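Local coordinates for methionine-binding protein (Coxiella burnetii, PDB 3TQW) that probably captures methionine for an ABC transporter, as a lipid-anchored periplasmic substrate-binding protein of the NlpA lipoprotein family, at residues A[22-25]-A[26-30]; A[64-67]-A[68-72]; A[160-163]-A[164-168]. All blocks are in the same frame, centred on the assembly; numbering follows the deposited sequence.

Overall arrangement
All three contacts are local, each made along one continuous piece of chain, and none touches another. Contacts 1 and 2 close the C-terminal ends of helices 13-29 and 61-71, both of which follow strands of the six-stranded sheet, and their centres lie about 32 Å apart. Contact 3 is a turn leading into strand 168-171 of the five-stranded sheet; it lies across the chain's centre from contact 1, and its own centre is about 41 Å from that of contact 1 and about 29 Å from that of contact 2. Contact 2 comes near the bound methionine, with the side chain of Gln67 about 8 Å from it; His60 and Tyr63 of the ligand pocket lie just before this contact in the chain.

Contact 1 (A[22-25]-A[26-30]); sequences KQVA and LNRYG
The Tyr29 ring is met at its edge by the backbone of Val24, whose carbonyl O lies in the ring plane 3.7 Å from Tyr29 CD1. Ala25 CA approaches obliquely, 4.1 Å from Tyr29 CD1. Farther out, Val24 CG1 reaches Tyr29 CE1 at 4.0 Å, the two side chains running side by side and pointing the same way. Both first torsions serve this pairing: Val24 sends CG1 anti to its backbone N (chi1 168°), while Tyr29 CG stands anti to the carbonyl carbon (chi1 -63°), which leaves the ring alongside the preceding turn. Helix 211-220 takes part too, with Ala219 against Val24 and Gln215 and Ser218 against Tyr29.

Under the side chains runs the last stretch of alpha-helical bonding. Leu26 N donates to Lys22 O, and Asn27 N to Gln23 O at 2.9 Å, a nearly straight bond. Arg28 N reaches Val24 O at 2.8 Å, but the next step, Tyr29 N to Ala25 O at 3.0 Å, is weak. Asn27 folds its amide back over the preceding turn, CG lying 3.2 Å from Gln23 O. Gly30 then leaves helical geometry with positive phi, its N bonded weakly to Leu26 O, and Ala25 also has a backbone bond with Leu31. Lys22 reaches out of the helix to Val33 O, tying it to the next strand of the beta-alpha-beta unit.

Chemically, the helical bonding weakens at Tyr29 and the helix is closed by Gly30, while apolar contact between Val24 and Tyr29 spans the turn where that weakening begins.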
loop_
_atom_site.group_PDB
_atom_site.type_symbol
_atom_site.label_atom_id
_atom_site.label_comp_id
_atom_site.label_asym_id
_atom_site.label_seq_id
_atom_site.Cartn_x
_atom_site.Cartn_y
_atom_site.Cartn_z
ATOM N N LYS A 22 -7.588 -9.899 -14.826
ATOM C CA LYS A 22 -7.060 -10.529 -16.036
ATOM C C LYS A 22 -8.131 -11.334 -16.767
ATOM O O LYS A 22 -8.182 -11.350 -18.003
ATOM C CB LYS A 22 -5.854 -11.412 -15.682
ATOM C CG LYS A 22 -5.522 -12.517 -16.686
ATOM C CD LYS A 22 -4.401 -13.404 -16.122
ATOM C CE LYS A 22 -4.203 -14.673 -16.937
ATOM N NZ LYS A 22 -3.536 -14.400 -18.235
ATOM N N GLN A 23 -8.986 -12.007 -16.004
ATOM C CA GLN A 23 -10.081 -12.765 -16.582
ATOM C C GLN A 23 -11.079 -11.831 -17.247
ATOM O O GLN A 23 -11.553 -12.097 -18.351
ATOM C CB GLN A 23 -10.793 -13.585 -15.509
ATOM C CG GLN A 23 -9.954 -14.685 -14.895
ATOM C CD GLN A 23 -10.524 -15.149 -13.564
ATOM O OE1 GLN A 23 -9.784 -15.389 -12.604
ATOM N NE2 GLN A 23 -11.848 -15.259 -13.497
ATOM N N VAL A 24 -11.420 -10.751 -16.552
ATOM C CA VAL A 24 -12.318 -9.744 -17.103
ATOM C C VAL A 24 -11.722 -9.160 -18.383
ATOM O O VAL A 24 -12.419 -8.987 -19.379
ATOM C CB VAL A 24 -12.577 -8.613 -16.087
ATOM C CG1 VAL A 24 -13.261 -7.411 -16.761
ATOM C CG2 VAL A 24 -13.418 -9.138 -14.927
ATOM N N ALA A 25 -10.423 -8.870 -18.344
ATOM C CA ALA A 25 -9.733 -8.303 -19.495
ATOM C C ALA A 25 -9.919 -9.194 -20.723
ATOM O O ALA A 25 -10.227 -8.704 -21.811
ATOM C CB ALA A 25 -8.258 -8.113 -19.187
ATOM N N LEU A 26 -9.756 -10.503 -20.542
ATOM C CA LEU A 26 -9.876 -11.434 -21.662
ATOM C C LEU A 26 -11.325 -11.609 -22.094
ATOM O O LEU A 26 -11.643 -11.506 -23.284
ATOM C CB LEU A 26 -9.246 -12.797 -21.335
ATOM C CG LEU A 26 -9.318 -13.831 -22.469
ATOM C CD1 LEU A 26 -8.602 -13.311 -23.694
ATOM C CD2 LEU A 26 -8.740 -15.185 -22.055
ATOM N N ASN A 27 -12.199 -11.872 -21.125
ATOM C CA ASN A 27 -13.595 -12.194 -21.420
ATOM C C ASN A 27 -14.411 -11.020 -21.942
ATOM O O ASN A 27 -15.295 -11.204 -22.774
ATOM C CB ASN A 27 -14.311 -12.765 -20.187
ATOM C CG ASN A 27 -13.705 -14.072 -19.704
ATOM O OD1 ASN A 27 -12.897 -14.692 -20.394
ATOM N ND2 ASN A 27 -14.106 -14.502 -18.509
ATOM N N ARG A 28 -14.116 -9.820 -21.451
ATOM C CA ARG A 28 -14.930 -8.650 -21.760
ATOM C C ARG A 28 -14.247 -7.680 -22.721
ATOM O O ARG A 28 -14.916 -6.923 -23.423
ATOM C CB ARG A 28 -15.314 -7.914 -20.471
ATOM C CG ARG A 28 -16.161 -8.735 -19.509
ATOM C CD ARG A 28 -17.557 -8.971 -20.064
ATOM N NE ARG A 28 -18.428 -9.632 -19.093
ATOM C CZ ARG A 28 -18.568 -10.950 -18.987
ATOM N NH1 ARG A 28 -17.893 -11.759 -19.791
ATOM N NH2 ARG A 28 -19.382 -11.463 -18.075
ATOM N N TYR A 29 -12.919 -7.695 -22.744
ATOM C CA TYR A 29 -12.171 -6.774 -23.601
ATOM C C TYR A 29 -11.358 -7.456 -24.694
ATOM O O TYR A 29 -10.751 -6.779 -25.522
ATOM C CB TYR A 29 -11.233 -5.887 -22.774
ATOM C CG TYR A 29 -11.943 -4.986 -21.801
ATOM C CD1 TYR A 29 -12.438 -5.483 -20.603
ATOM C CD2 TYR A 29 -12.110 -3.635 -22.073
ATOM C CE1 TYR A 29 -13.088 -4.658 -19.703
ATOM C CE2 TYR A 29 -12.755 -2.802 -21.177
ATOM C CZ TYR A 29 -13.239 -3.318 -19.999
ATOM O OH TYR A 29 -13.884 -2.495 -19.113
ATOM N N GLY A 30 -11.331 -8.784 -24.688
ATOM C CA GLY A 30 -10.512 -9.528 -25.627
ATOM C C GLY A 30 -9.031 -9.227 -25.470
ATOM O O GLY A 30 -8.262 -9.341 -26.427
#

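Contact 2 (A[64-67]-A[68-72]); sequences LKAQ and IEMRG
Leu64 meets Ile68 one turn on, the two side chains crossing at a slant so that Leu64 CD1 lies 3.8 Å from Ile68 CD1. Beneath them Leu64 O accepts Ile68 N at 2.9 Å. Lys65 contributes through its backbone, O taking the N-H of Glu69. Ala66 O binds Met70 N; in one of the two conformers of this selenomethionine, Met70 CE may lie 4.2 Å from Ala66 CB. Gln67 completes the series: its O accepts Arg71 N at 2.8 Å, while its side chain, CG anti to the backbone N (chi1 -163°), runs alongside Arg71 with CG to CG at 3.8 Å.

The amide and guanidinium planes are turned 70° apart, and a water at the guanidinium edge joins the groups, accepting from Gln67 NE2 at 3.0 Å and from Arg71 NH1 at 3.3 Å. Asn45 and the Asn42 carbonyl also bind the Gln67 amide; Arg71 has a weak, long ion pair with Glu46. Gly72 ends the helix with positive phi, its N bonded to Ile68 O.

With both ends of its amide engaged, Gln67 is fixed in rotation, linking this helix end to the 42-46 region while sharing a water with the Arg71 cation.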
loop_
_atom_site.group_PDB
_atom_site.type_symbol
_atom_site.label_atom_id
_atom_site.label_comp_id
_atom_site.label_asym_id
_atom_site.label_seq_id
_atom_site.Cartn_x
_atom_site.Cartn_y
_atom_site.Cartn_z
ATOM N N LEU A 64 5.062 6.613 -5.598
ATOM C CA LEU A 64 5.530 6.825 -6.965
ATOM C C LEU A 64 6.372 8.092 -7.074
ATOM O O LEU A 64 7.464 8.082 -7.645
ATOM C CB LEU A 64 4.338 6.908 -7.924
ATOM C CG LEU A 64 4.670 7.220 -9.380
ATOM C CD1 LEU A 64 5.716 6.240 -9.912
ATOM C CD2 LEU A 64 3.400 7.188 -10.241
ATOM N N LYS A 65 5.854 9.184 -6.522
ATOM C CA LYS A 65 6.568 10.451 -6.525
ATOM C C LYS A 65 7.908 10.323 -5.812
ATOM O O LYS A 65 8.915 10.865 -6.264
ATOM C CB LYS A 65 5.721 11.546 -5.870
ATOM C CG LYS A 65 4.453 11.886 -6.649
ATOM C CD LYS A 65 3.595 12.901 -5.903
ATOM C CE LYS A 65 2.362 13.289 -6.718
ATOM N NZ LYS A 65 1.439 14.179 -5.955
ATOM N N ALA A 66 7.921 9.607 -4.692
ATOM C CA ALA A 66 9.161 9.437 -3.940
ATOM C C ALA A 66 10.207 8.647 -4.734
ATOM O O ALA A 66 11.372 9.050 -4.808
ATOM C CB ALA A 66 8.886 8.784 -2.582
ATOM N N GLN A 67 9.803 7.537 -5.346
ATOM C CA GLN A 67 10.763 6.749 -6.121
ATOM C C GLN A 67 11.209 7.450 -7.412
ATOM O O GLN A 67 12.341 7.271 -7.855
ATOM C CB GLN A 67 10.280 5.320 -6.405
ATOM C CG GLN A 67 11.450 4.418 -6.842
ATOM C CD GLN A 67 11.112 2.940 -6.961
ATOM O OE1 GLN A 67 9.987 2.564 -7.292
ATOM N NE2 GLN A 67 12.115 2.088 -6.716
ATOM N N ILE A 68 10.333 8.257 -8.001
ATOM C CA ILE A 68 10.722 9.075 -9.152
ATOM C C ILE A 68 11.800 10.074 -8.747
ATOM O O ILE A 68 12.768 10.294 -9.474
ATOM C CB ILE A 68 9.516 9.834 -9.751
ATOM C CG1 ILE A 68 8.645 8.885 -10.573
ATOM C CG2 ILE A 68 9.988 10.999 -10.625
ATOM C CD1 ILE A 68 7.351 9.511 -11.068
ATOM N N GLU A 69 11.637 10.681 -7.579
ATOM C CA GLU A 69 12.631 11.634 -7.101
ATOM C C GLU A 69 13.981 10.947 -6.867
ATOM O O GLU A 69 15.036 11.539 -7.097
ATOM C CB GLU A 69 12.138 12.330 -5.832
ATOM C CG GLU A 69 13.173 13.220 -5.167
ATOM C CD GLU A 69 13.578 14.403 -6.034
ATOM O OE1 GLU A 69 12.743 14.867 -6.843
ATOM O OE2 GLU A 69 14.732 14.869 -5.908
HETATM N N MSE A 70 13.937 9.697 -6.415
HETATM C CA MSE A 70 15.147 8.933 -6.129
HETATM C C MSE A 70 15.845 8.435 -7.386
HETATM O O MSE A 70 17.075 8.461 -7.478
HETATM C CB MSE A 70 14.809 7.718 -5.268
HETATM C CG MSE A 70 14.765 7.977 -3.782
HETATM SE SE MSE A 70 14.372 6.309 -2.850
HETATM C CE MSE A 70 12.456 6.559 -2.595
ATOM N N ARG A 71 15.050 7.964 -8.339
ATOM C CA ARG A 71 15.571 7.211 -9.481
ATOM C C ARG A 71 15.403 7.896 -10.841
ATOM O O ARG A 71 16.106 7.562 -11.790
ATOM C CB ARG A 71 14.933 5.812 -9.537
ATOM C CG ARG A 71 14.958 5.045 -8.219
ATOM C CD ARG A 71 16.378 4.715 -7.779
ATOM N NE ARG A 71 17.037 3.769 -8.677
ATOM C CZ ARG A 71 16.988 2.447 -8.541
ATOM N NH1 ARG A 71 16.303 1.901 -7.545
ATOM N NH2 ARG A 71 17.625 1.667 -9.404
ATOM N N GLY A 72 14.472 8.839 -10.941
ATOM C CA GLY A 72 14.309 9.603 -12.167
ATOM C C GLY A 72 13.462 8.920 -13.231
ATOM O O GLY A 72 13.493 9.312 -14.396
HETATM O O HOH W 1 14.435 3.106 -5.170
#

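Contact 3 (A[160-163]-A[164-168]); sequences SRSL and GDVDL
Val166 lays its CG2 methyl over Ser162, 3.4 Å from the carbonyl O and 3.7 Å from the hydroxyl OG. That methyl sits between the backbone N and carbonyl carbon of its own residue, the crowded position, while CG1 lies anti to the carbonyl carbon (chi1 -59°). Leu163 adds a looser apolar touch, its CD2 4.3 Å from Val166 CG2. The Ser162 hydroxyl bonds to Leu159 O.

Two donors share Ser162 O. Asp165 N comes in at 2.7 Å from above the carbonyl plane, 40° out of it, and Val166 N adds a weak bond. Two waters add further bonds. One donates to Arg161 O, accepts weakly from Gly164 N and donates weakly to Asp165 OD2. The acceptors Leu163 O and Val166 O lie 3.5 Å apart, and the second water gives a proton to each, at 2.6 Å from Leu163 O and 2.8 Å from Val166 O.

Ser162 and Val166 also rest on Ala106 of strand 104-108. Residues 162-165 form a type I beta turn, closed by the Asp165 N to Ser162 O bond, from which Val166 and Asp167 lead into strand 168-171 beside strand 104-108 in the five-stranded sheet.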
loop_
_atom_site.group_PDB
_atom_site.type_symbol
_atom_site.label_atom_id
_atom_site.label_comp_id
_atom_site.label_asym_id
_atom_site.label_seq_id
_atom_site.Cartn_x
_atom_site.Cartn_y
_atom_site.Cartn_z
ATOM N N SER A 160 5.084 -7.541 9.452
ATOM C CA SER A 160 4.134 -8.528 9.962
ATOM C C SER A 160 4.775 -9.573 10.879
ATOM O O SER A 160 4.084 -10.217 11.662
ATOM C CB SER A 160 3.372 -9.210 8.823
ATOM O OG SER A 160 4.202 -10.100 8.101
ATOM N N ARG A 161 6.091 -9.732 10.770
ATOM C CA ARG A 161 6.813 -10.708 11.579
ATOM C C ARG A 161 7.468 -10.056 12.794
ATOM O O ARG A 161 8.197 -10.711 13.538
ATOM C CB ARG A 161 7.864 -11.438 10.737
ATOM C CG ARG A 161 7.291 -12.490 9.796
ATOM C CD ARG A 161 8.329 -12.997 8.800
ATOM N NE ARG A 161 7.844 -14.144 8.032
ATOM C CZ ARG A 161 7.075 -14.054 6.950
ATOM N NH1 ARG A 161 6.690 -12.867 6.498
ATOM N NH2 ARG A 161 6.685 -15.153 6.317
ATOM N N SER A 162 7.194 -8.770 12.997
ATOM C CA SER A 162 7.815 -8.015 14.081
ATOM C C SER A 162 6.979 -8.014 15.356
ATOM O O SER A 162 7.455 -7.605 16.414
ATOM C CB SER A 162 8.087 -6.570 13.645
ATOM O OG SER A 162 6.889 -5.808 13.592
ATOM N N LEU A 163 5.741 -8.484 15.255
ATOM C CA LEU A 163 4.770 -8.325 16.335
ATOM C C LEU A 163 5.119 -9.075 17.614
ATOM O O LEU A 163 4.484 -8.874 18.644
ATOM C CB LEU A 163 3.367 -8.704 15.861
ATOM C CG LEU A 163 2.768 -7.736 14.840
ATOM C CD1 LEU A 163 1.385 -8.196 14.420
ATOM C CD2 LEU A 163 2.714 -6.328 15.423
ATOM N N GLY A 164 6.123 -9.940 17.551
ATOM C CA GLY A 164 6.608 -10.599 18.748
ATOM C C GLY A 164 7.632 -9.740 19.466
ATOM O O GLY A 164 7.951 -9.981 20.630
ATOM N N ASP A 165 8.137 -8.724 18.774
ATOM C CA ASP A 165 9.238 -7.912 19.288
ATOM C C ASP A 165 8.872 -6.445 19.501
ATOM O O ASP A 165 9.644 -5.690 20.087
ATOM C CB ASP A 165 10.443 -8.003 18.349
ATOM C CG ASP A 165 10.990 -9.414 18.239
ATOM O OD1 ASP A 165 11.036 -10.118 19.270
ATOM O OD2 ASP A 165 11.371 -9.819 17.122
ATOM N N VAL A 166 7.711 -6.030 19.010
ATOM C CA VAL A 166 7.278 -4.655 19.227
ATOM C C VAL A 166 5.890 -4.650 19.837
ATOM O O VAL A 166 5.202 -5.667 19.836
ATOM C CB VAL A 166 7.276 -3.835 17.925
ATOM C CG1 VAL A 166 8.681 -3.807 17.323
ATOM C CG2 VAL A 166 6.269 -4.420 16.932
ATOM N N ASP A 167 5.485 -3.500 20.358
ATOM C CA ASP A 167 4.204 -3.393 21.031
ATOM C C ASP A 167 3.080 -3.022 20.076
ATOM O O ASP A 167 1.912 -3.247 20.376
ATOM C CB ASP A 167 4.310 -2.381 22.168
ATOM C CG ASP A 167 5.389 -2.754 23.160
ATOM O OD1 ASP A 167 5.188 -3.748 23.881
ATOM O OD2 ASP A 167 6.441 -2.081 23.199
ATOM N N LEU A 168 3.449 -2.464 18.927
ATOM C CA LEU A 168 2.482 -1.951 17.959
ATOM C C LEU A 168 3.185 -1.773 16.620
ATOM O O LEU A 168 4.349 -1.375 16.578
ATOM C CB LEU A 168 1.944 -0.594 18.423
ATOM C CG LEU A 168 0.710 -0.043 17.705
ATOM C CD1 LEU A 168 -0.510 -0.877 18.084
ATOM C CD2 LEU A 168 0.487 1.426 18.046
HETATM O O HOH W 2 8.545 -10.844 16.286
HETATM O O HOH W 3 2.837 -6.934 19.081
#